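PDB 3WKY: prophenoloxidase b from Marsupenaeus japonicus, which serves as the inactive precursor of a type 3 copper phenoloxidase, which probably oxidises monophenols and o-diphenols once activated. Local coordinates for residues H447-K453 and S477-P483; K502-F506 and D628-Y634; S549-L555 and R576-V580. All coordinates share one frame; numbering follows the deposited sequence.

Contact 1 of 3, residues H447-K453 and S477-P483; sequences HTFFTPK and SNFLEHP
Lys-453 turns CG away from its own carbonyl carbon (chi1 -66°), continues nearly straight, and bends at its last torsion (chi4 -64°), dropping NZ onto the carboxylate of Glu-481, whose chain folds at chi2 to meet it. The salt bridge is short, Lys-453 NZ to Glu-481 OE2 2.7 Å, and uses the anti lone pair of that oxygen. Before reaching it, the lysine chain crosses Phe-479 at about a right angle, with Lys-453 CD over one ring face. Lys-453 CD stands 4.0 Å from the Phe-479 ring centroid and 21° off the ring normal, a CH-pi contact, so the ring face and the carboxylate together probably restrict the path of the chain. The second oxygen, OE1, accepts from His-482 N and makes a salt bridge with Arg-576; a carboxylate flanked by two cations is probably held ionised.

Phe-450 and Leu-480 occupy the other face of the sheet, where Leu-480 CD1 sits 3.9 Å from the Phe-450 ring centroid, again over a face. Beyond this pair Phe-450 meets Tyr-188 edge-to-face, while on the Lys-453 side Phe-479 packs on Met-193 and Asn-194 of helix 193-205. Near the strand end, Phe-449 CZ rests 3.7 Å from Pro-483 CD.

Six backbone hydrogen bonds join the hydrogen-bonded pairs Phe-449/Glu-481, Thr-451/Phe-479 and Lys-453/Ser-477. Pro-452, which has no N-H, falls in a non-hydrogen-bonded pair with Asn-478, and its CA lies 3.3 Å from Ser-477 O. Such alternation is the signature of adjacent antiparallel strands, here within the Ig-like domain of the hemocyanin family.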
# COMPACT_ATOMS: atom_id res chain seq x y z
N HIS A 447 -2.78 11.93 -48.45
CA HIS A 447 -1.49 11.42 -48.00
C HIS A 447 -0.82 12.35 -47.00
O HIS A 447 -1.12 13.54 -46.93
CB HIS A 447 -0.53 11.19 -49.17
CG HIS A 447 -0.91 10.05 -50.05
ND1 HIS A 447 -1.60 10.22 -51.23
CD2 HIS A 447 -0.70 8.71 -49.93
CE1 HIS A 447 -1.80 9.05 -51.80
NE2 HIS A 447 -1.26 8.12 -51.04
N THR A 448 0.08 11.78 -46.22
CA THR A 448 0.95 12.58 -45.36
C THR A 448 2.35 12.03 -45.47
O THR A 448 2.55 10.88 -45.86
CB THR A 448 0.54 12.61 -43.86
OG1 THR A 448 0.75 11.32 -43.28
CG2 THR A 448 -0.91 13.04 -43.68
N PHE A 449 3.34 12.87 -45.17
CA PHE A 449 4.74 12.45 -45.20
C PHE A 449 5.61 13.46 -44.47
O PHE A 449 5.14 14.55 -44.13
CB PHE A 449 5.24 12.24 -46.64
CG PHE A 449 4.71 13.26 -47.62
CD1 PHE A 449 5.05 14.60 -47.51
CD2 PHE A 449 3.87 12.87 -48.65
CE1 PHE A 449 4.56 15.54 -48.40
CE2 PHE A 449 3.38 13.80 -49.55
CZ PHE A 449 3.73 15.13 -49.43
N PHE A 450 6.88 13.13 -44.23
CA PHE A 450 7.76 14.09 -43.57
C PHE A 450 8.60 14.86 -44.58
O PHE A 450 9.08 14.30 -45.56
CB PHE A 450 8.65 13.42 -42.52
CG PHE A 450 7.90 13.03 -41.27
CD1 PHE A 450 7.74 13.95 -40.24
CD2 PHE A 450 7.34 11.77 -41.15
CE1 PHE A 450 7.04 13.60 -39.09
CE2 PHE A 450 6.64 11.41 -40.00
CZ PHE A 450 6.49 12.32 -38.97
N THR A 451 8.76 16.16 -44.32
CA THR A 451 9.49 17.07 -45.19
C THR A 451 10.33 18.01 -44.31
O THR A 451 9.87 18.44 -43.25
CB THR A 451 8.50 17.90 -46.05
OG1 THR A 451 7.93 17.07 -47.07
CG2 THR A 451 9.20 19.07 -46.73
N PRO A 452 11.56 18.31 -44.73
CA PRO A 452 12.39 19.27 -43.99
C PRO A 452 11.90 20.70 -44.15
O PRO A 452 11.32 21.04 -45.19
CB PRO A 452 13.77 19.11 -44.63
CG PRO A 452 13.48 18.64 -46.02
CD PRO A 452 12.29 17.73 -45.88
N LYS A 453 12.09 21.53 -43.13
CA LYS A 453 11.86 22.97 -43.23
C LYS A 453 13.02 23.67 -42.52
O LYS A 453 13.58 23.14 -41.56
CB LYS A 453 10.54 23.39 -42.58
CG LYS A 453 9.28 22.86 -43.26
CD LYS A 453 8.04 23.43 -42.59
CE LYS A 453 6.76 22.68 -42.97
NZ LYS A 453 6.46 22.79 -44.41
N SER A 477 14.88 21.14 -39.74
CA SER A 477 14.31 19.98 -39.07
C SER A 477 13.14 19.44 -39.87
O SER A 477 12.68 20.07 -40.82
CB SER A 477 13.87 20.33 -37.65
OG SER A 477 12.92 21.38 -37.66
N ASN A 478 12.67 18.26 -39.48
CA ASN A 478 11.61 17.59 -40.22
C ASN A 478 10.23 17.85 -39.63
O ASN A 478 10.08 17.97 -38.42
CB ASN A 478 11.88 16.08 -40.26
CG ASN A 478 13.11 15.74 -41.07
OD1 ASN A 478 13.25 16.17 -42.21
ND2 ASN A 478 14.02 14.99 -40.46
N PHE A 479 9.23 17.95 -40.50
CA PHE A 479 7.86 18.23 -40.09
C PHE A 479 6.93 17.29 -40.83
O PHE A 479 7.18 16.95 -41.99
CB PHE A 479 7.47 19.65 -40.51
CG PHE A 479 8.21 20.73 -39.78
CD1 PHE A 479 9.51 21.06 -40.13
CD2 PHE A 479 7.59 21.43 -38.75
CE1 PHE A 479 10.20 22.06 -39.45
CE2 PHE A 479 8.27 22.43 -38.07
CZ PHE A 479 9.58 22.75 -38.42
N LEU A 480 5.84 16.90 -40.17
CA LEU A 480 4.78 16.20 -40.90
C LEU A 480 4.22 17.20 -41.91
O LEU A 480 4.18 18.40 -41.62
CB LEU A 480 3.67 15.74 -39.96
CG LEU A 480 2.69 14.79 -40.62
CD1 LEU A 480 3.40 13.46 -40.82
CD2 LEU A 480 1.39 14.63 -39.83
N GLU A 481 3.80 16.71 -43.07
CA GLU A 481 3.26 17.58 -44.11
C GLU A 481 2.26 16.78 -44.93
O GLU A 481 2.16 15.57 -44.78
CB GLU A 481 4.38 18.11 -45.01
CG GLU A 481 4.82 19.55 -44.72
CD GLU A 481 3.76 20.57 -45.13
OE1 GLU A 481 2.67 20.18 -45.60
OE2 GLU A 481 4.04 21.78 -44.97
N HIS A 482 1.52 17.46 -45.81
CA HIS A 482 0.54 16.80 -46.66
C HIS A 482 0.40 17.60 -47.95
O HIS A 482 0.62 18.81 -47.94
CB HIS A 482 -0.82 16.77 -45.95
CG HIS A 482 -1.45 18.11 -45.81
ND1 HIS A 482 -2.30 18.64 -46.76
CD2 HIS A 482 -1.34 19.06 -44.84
CE1 HIS A 482 -2.70 19.84 -46.37
NE2 HIS A 482 -2.12 20.12 -45.21
N PRO A 483 0.04 16.94 -49.06
CA PRO A 483 -0.29 17.65 -50.31
C PRO A 483 -1.58 18.45 -50.17
O PRO A 483 -2.44 18.05 -49.38
CB PRO A 483 -0.53 16.50 -51.31
CG PRO A 483 0.19 15.33 -50.74
CD PRO A 483 0.10 15.48 -49.24
O HOH W 1 13.38 24.22 -38.87

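Contact 2 of 3, residues K502-F506 and D628-Y634; sequences KLRIF and DPWPMGY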
# COMPACT_ATOMS: atom_id res chain seq x y z
N LYS A 502 -24.69 27.51 -44.64
CA LYS A 502 -23.37 27.31 -44.07
C LYS A 502 -23.06 25.81 -44.15
O LYS A 502 -23.85 24.98 -43.72
CB LYS A 502 -23.32 27.81 -42.63
CG LYS A 502 -22.11 27.33 -41.84
CD LYS A 502 -21.82 28.24 -40.65
CE LYS A 502 -20.95 29.41 -41.08
NZ LYS A 502 -20.68 30.35 -39.96
N LEU A 503 -21.92 25.47 -44.76
CA LEU A 503 -21.49 24.08 -44.82
C LEU A 503 -20.65 23.82 -43.56
O LEU A 503 -19.81 24.64 -43.19
CB LEU A 503 -20.67 23.82 -46.07
CG LEU A 503 -21.53 23.63 -47.33
CD1 LEU A 503 -20.65 23.60 -48.57
CD2 LEU A 503 -22.34 22.35 -47.21
N ARG A 504 -20.90 22.68 -42.92
CA ARG A 504 -20.18 22.34 -41.69
C ARG A 504 -19.62 20.96 -41.92
O ARG A 504 -20.37 20.00 -42.10
CB ARG A 504 -21.17 22.30 -40.53
CG ARG A 504 -21.89 23.61 -40.32
CD ARG A 504 -22.95 23.47 -39.26
NE ARG A 504 -23.72 24.70 -39.12
CZ ARG A 504 -23.39 25.71 -38.32
NH1 ARG A 504 -22.29 25.64 -37.56
NH2 ARG A 504 -24.16 26.78 -38.28
N ILE A 505 -18.30 20.86 -41.92
CA ILE A 505 -17.64 19.61 -42.30
C ILE A 505 -16.70 19.17 -41.18
O ILE A 505 -15.87 19.95 -40.73
CB ILE A 505 -16.85 19.82 -43.59
CG1 ILE A 505 -17.82 20.29 -44.68
CG2 ILE A 505 -16.14 18.54 -43.99
CD1 ILE A 505 -17.30 20.20 -46.09
N PHE A 506 -16.85 17.92 -40.72
CA PHE A 506 -16.06 17.42 -39.58
C PHE A 506 -15.47 16.05 -39.89
O PHE A 506 -16.02 15.30 -40.71
CB PHE A 506 -16.93 17.34 -38.31
CG PHE A 506 -17.32 18.68 -37.75
CD1 PHE A 506 -18.44 19.35 -38.23
CD2 PHE A 506 -16.56 19.28 -36.76
CE1 PHE A 506 -18.80 20.59 -37.72
CE2 PHE A 506 -16.91 20.52 -36.25
CZ PHE A 506 -18.03 21.18 -36.72
N ASP A 628 -22.15 33.05 -36.02
CA ASP A 628 -23.05 31.91 -35.96
C ASP A 628 -23.64 31.74 -34.56
O ASP A 628 -22.90 31.66 -33.58
CB ASP A 628 -22.19 30.70 -36.34
CG ASP A 628 -22.96 29.41 -36.39
OD1 ASP A 628 -24.20 29.44 -36.34
OD2 ASP A 628 -22.28 28.35 -36.49
N PRO A 629 -24.98 31.71 -34.44
CA PRO A 629 -25.56 31.54 -33.10
C PRO A 629 -25.48 30.09 -32.58
O PRO A 629 -25.63 29.90 -31.37
CB PRO A 629 -27.02 31.94 -33.29
CG PRO A 629 -27.30 31.60 -34.72
CD PRO A 629 -26.03 31.88 -35.48
N TRP A 630 -25.23 29.12 -33.45
CA TRP A 630 -25.19 27.71 -33.02
C TRP A 630 -23.96 27.46 -32.16
O TRP A 630 -22.94 28.14 -32.31
CB TRP A 630 -25.22 26.78 -34.23
CG TRP A 630 -26.54 26.85 -34.97
CD1 TRP A 630 -26.78 27.46 -36.16
CD2 TRP A 630 -27.80 26.31 -34.53
NE1 TRP A 630 -28.11 27.33 -36.50
CE2 TRP A 630 -28.76 26.63 -35.52
CE3 TRP A 630 -28.21 25.58 -33.40
CZ2 TRP A 630 -30.11 26.26 -35.41
CZ3 TRP A 630 -29.54 25.20 -33.30
CH2 TRP A 630 -30.48 25.54 -34.30
N PRO A 631 -24.04 26.49 -31.23
CA PRO A 631 -22.84 26.23 -30.42
C PRO A 631 -21.67 25.81 -31.30
O PRO A 631 -21.89 25.20 -32.36
CB PRO A 631 -23.27 25.06 -29.53
CG PRO A 631 -24.75 25.25 -29.37
CD PRO A 631 -25.21 25.72 -30.76
N MET A 632 -20.44 26.13 -30.90
CA MET A 632 -19.28 25.71 -31.69
C MET A 632 -19.21 24.18 -31.77
O MET A 632 -19.31 23.49 -30.73
CB MET A 632 -17.99 26.26 -31.07
CG MET A 632 -17.97 27.80 -31.04
SD MET A 632 -16.48 28.41 -30.25
CE MET A 632 -17.08 29.97 -29.62
N GLY A 633 -19.05 23.66 -32.98
CA GLY A 633 -19.02 22.23 -33.20
C GLY A 633 -20.38 21.61 -33.49
O GLY A 633 -20.49 20.40 -33.67
N TYR A 634 -21.42 22.45 -33.52
CA TYR A 634 -22.78 22.00 -33.83
C TYR A 634 -22.78 21.28 -35.17
O TYR A 634 -22.07 21.69 -36.10
CB TYR A 634 -23.72 23.21 -33.87
CG TYR A 634 -25.00 23.05 -34.68
CD1 TYR A 634 -25.03 23.38 -36.02
CD2 TYR A 634 -26.18 22.64 -34.07
CE1 TYR A 634 -26.21 23.27 -36.76
CE2 TYR A 634 -27.37 22.52 -34.81
CZ TYR A 634 -27.37 22.84 -36.15
OH TYR A 634 -28.54 22.73 -36.89
O HOH W 2 -19.56 29.28 -37.86
O HOH W 3 -20.41 23.59 -37.00
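Arg-504 and Asp-628 approach from opposite directions and form the tight part of this contact. Both terminal nitrogens converge on one oxygen, Arg-504 NH1 to Asp-628 OD2 at 2.9 Å and Arg-504 NH2 to Asp-628 OD2 at 3.0 Å. The bond from NH2 to OD1 is weak, consistent with carboxylate and guanidinium planes lying 42° apart. Tyr-634 presents its edge to one guanidinium face, the two planes 84° apart, with Tyr-634 CD1 3.6 Å from Arg-504 NE. The opposite guanidinium face is lined by Lys-502 CD, so the flat group is held between an aliphatic chain and an aromatic edge. Tyr-634 is backed in turn by Trp-630, with Tyr-634 CZ over the centre of the Trp-630 ring and Trp-630 CD2 over that of Tyr-634, and its hydroxyl is hydrogen-bonded to Gln-418 O. The carboxylate is steadied from its own loop: Trp-630 N donates to Asp-628 OD1 at 3.1 Å, closing an Asx turn. Phe-506, itself buried, touches Gly-633 without a polar bond, CZ to CA 3.8 Å, against a type II beta turn running from Pro-631 to Tyr-634.

On the NH1 side of the guanidinium the contact is looser and runs through two waters. Lys-502 NZ stays 4.3 Å from Asp-628 OD2, beyond a direct salt bridge, and water 2 connects the two atoms. Water 3 accepts from Arg-504 NH1 and donates to Tyr-634 O. On its outer side the loop packs on Leu-683 and Leu-684 of a second subunit.

Two positive side chains thus face one carboxylate, one directly and one through water, which would probably favour its ionised form and anchor a subunit-contacting loop to strand 501-509 electrostatically.

Contact 3 of 3, residues S549-L555 and R576-V580; sequences SNESSIL and RNLQV. Unlike the reference sequence in segment 576-580: Arg-576 (reference Gln). With NAG (2-acetamido-2-deoxy-beta-D-glucopyranose), chain F.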
# COMPACT_ATOMS: atom_id res chain seq x y z
N SER A 549 -8.03 23.11 -49.74
CA SER A 549 -7.59 22.92 -48.35
C SER A 549 -6.99 24.19 -47.74
O SER A 549 -7.17 24.45 -46.55
CB SER A 549 -6.67 21.70 -48.24
OG SER A 549 -5.50 21.83 -49.03
N ASN A 550 -6.32 25.01 -48.56
CA ASN A 550 -5.72 26.26 -48.06
C ASN A 550 -6.78 27.29 -47.67
O ASN A 550 -6.45 28.31 -47.07
CB ASN A 550 -4.78 26.89 -49.09
CG ASN A 550 -3.40 26.26 -49.10
OD1 ASN A 550 -3.13 25.28 -48.39
ND2 ASN A 550 -2.50 26.83 -49.92
N GLU A 551 -8.04 27.05 -48.03
CA GLU A 551 -9.10 27.98 -47.69
C GLU A 551 -9.78 27.63 -46.38
O GLU A 551 -10.68 28.35 -45.94
CB GLU A 551 -10.21 27.98 -48.76
CG GLU A 551 -9.77 28.24 -50.18
CD GLU A 551 -10.97 28.25 -51.13
OE1 GLU A 551 -11.59 29.32 -51.28
OE2 GLU A 551 -11.31 27.18 -51.69
N SER A 552 -9.40 26.51 -45.77
CA SER A 552 -10.12 26.00 -44.60
C SER A 552 -10.34 27.03 -43.51
O SER A 552 -9.46 27.83 -43.20
CB SER A 552 -9.40 24.80 -43.99
OG SER A 552 -10.02 24.48 -42.75
N SER A 553 -11.52 26.98 -42.88
CA SER A 553 -11.84 27.86 -41.78
C SER A 553 -10.87 27.74 -40.60
O SER A 553 -10.76 28.67 -39.79
CB SER A 553 -13.25 27.55 -41.29
OG SER A 553 -13.37 26.17 -41.00
N ILE A 554 -10.18 26.61 -40.49
CA ILE A 554 -9.29 26.43 -39.31
C ILE A 554 -7.92 27.10 -39.50
O ILE A 554 -7.15 27.25 -38.55
CB ILE A 554 -9.10 24.95 -38.92
CG1 ILE A 554 -8.20 24.23 -39.94
CG2 ILE A 554 -10.48 24.25 -38.74
CD1 ILE A 554 -7.96 22.75 -39.62
N LEU A 555 -7.63 27.51 -40.73
CA LEU A 555 -6.39 28.21 -41.05
C LEU A 555 -6.63 29.72 -41.02
O LEU A 555 -7.77 30.18 -41.14
CB LEU A 555 -5.89 27.79 -42.43
CG LEU A 555 -5.68 26.29 -42.63
CD1 LEU A 555 -5.31 25.96 -44.07
CD2 LEU A 555 -4.60 25.77 -41.66
N ARG A 576 -0.93 24.50 -40.99
CA ARG A 576 -1.33 23.89 -42.26
C ARG A 576 -0.70 22.52 -42.42
O ARG A 576 -1.33 21.59 -42.93
CB ARG A 576 -0.99 24.79 -43.47
CG ARG A 576 -1.51 24.20 -44.79
CD ARG A 576 -0.63 24.57 -46.01
NE ARG A 576 -0.82 23.62 -47.11
CZ ARG A 576 -0.16 22.46 -47.23
NH1 ARG A 576 0.74 22.11 -46.32
NH2 ARG A 576 -0.40 21.66 -48.26
N ASN A 577 0.54 22.38 -41.95
CA ASN A 577 1.25 21.11 -42.11
C ASN A 577 0.66 19.97 -41.27
O ASN A 577 0.91 18.79 -41.55
CB ASN A 577 2.75 21.26 -41.85
CG ASN A 577 3.08 21.47 -40.38
OD1 ASN A 577 2.81 22.54 -39.82
ND2 ASN A 577 3.67 20.46 -39.74
N LEU A 578 -0.14 20.33 -40.26
CA LEU A 578 -0.84 19.32 -39.44
C LEU A 578 -2.33 19.29 -39.72
O LEU A 578 -3.13 18.80 -38.91
CB LEU A 578 -0.59 19.54 -37.93
CG LEU A 578 0.88 19.58 -37.49
CD1 LEU A 578 0.96 19.79 -35.96
CD2 LEU A 578 1.63 18.30 -37.89
N GLN A 579 -2.73 19.80 -40.88
CA GLN A 579 -4.14 19.86 -41.22
C GLN A 579 -4.75 18.47 -41.44
O GLN A 579 -5.95 18.28 -41.23
CB GLN A 579 -4.30 20.71 -42.48
CG GLN A 579 -5.71 20.89 -42.96
CD GLN A 579 -5.74 21.91 -44.09
OE1 GLN A 579 -4.70 22.16 -44.72
NE2 GLN A 579 -6.90 22.51 -44.34
N VAL A 580 -3.93 17.52 -41.85
CA VAL A 580 -4.39 16.16 -42.13
C VAL A 580 -3.77 15.24 -41.09
O VAL A 580 -2.55 15.27 -40.89
CB VAL A 580 -3.97 15.74 -43.56
CG1 VAL A 580 -4.32 14.26 -43.84
CG2 VAL A 580 -4.62 16.67 -44.61
C1 NAG F . -1.25 26.10 -49.99
C2 NAG F . -0.80 26.53 -51.39
C3 NAG F . 0.57 25.93 -51.69
C4 NAG F . 1.56 26.37 -50.62
C5 NAG F . 1.02 26.12 -49.22
C6 NAG F . 1.90 26.82 -48.19
C7 NAG F . -2.32 27.13 -53.19
C8 NAG F . -2.85 26.69 -54.52
N2 NAG F . -1.77 26.19 -52.42
O3 NAG F . 1.03 26.35 -52.95
O4 NAG F . 2.78 25.67 -50.79
O5 NAG F . -0.30 26.60 -49.06
O6 NAG F . 1.54 28.18 -48.16
O7 NAG F . -2.40 28.31 -52.85
O HOH W 4 -3.99 22.97 -47.22
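Ser-549 O is gripped by two donors that arrive from opposite faces of its carbonyl plane. Gln-579 NE2 reaches it at 3.0 Å in a nearly straight bond (175°), with Ser-549 O in the plane of the Gln-579 amide, while Ser-552 N closes on it at 3.1 Å from within the loop. Gln-579 gets there through an extended chain (chi1 -179°), and the amide is hemmed in by Ser-552 CB, 3.4 Å from Gln-579 NE2, with the Leu-555 side chain crossing that of Gln-579 at about a right angle. Its other end, OE1, receives a hydrogen bond from water 4, which also donates to Asn-550 OD1.

That same Asn-550 OD1 takes a bond from Arg-576 NE at 3.1 Å, on a lone pair and in the guanidinium plane, although amide and guanidinium stand 84° apart. The outer nitrogen NH2 of Arg-576, a residue that differs from the reference sequence, forms a salt bridge with Asp-484. Leu-555 CD2 packs 3.8 Å from Arg-576 CA. Further along, Ser-552 OG accepts from Ile-554 N in an ST turn and is also hydrogen-bonded with Val-530 O.

Asn-550 ND2 carries the sugar through a 1.4 Å covalent bond to NAG C1; the arginine bond to OD1 probably restrains the amide of this N-linked glycosylation site.

In the fold
Followed from the N terminus, contact 1 comes first and closes a short loop by pairing strand 445-456 with strand 472-481. It is complete before residues 502-506 open contact 2 on strand 501-509 of the same sheet. Contact 3 then opens and closes between 549 and 580, nested inside the long loop that contact 2 finishes at 628-634. Contacts 1 and 3 touch directly: besides the salt bridge between Glu-481 and Arg-576, Asn-577 ND2 probably bonds Leu-480 O, fastening segment 576-580, and through it the glycosylated loop 549-555, to the strand pair. Contact 2 stands apart, its centre about 30 Å from that of contact 1 and about 17 Å from that of contact 3.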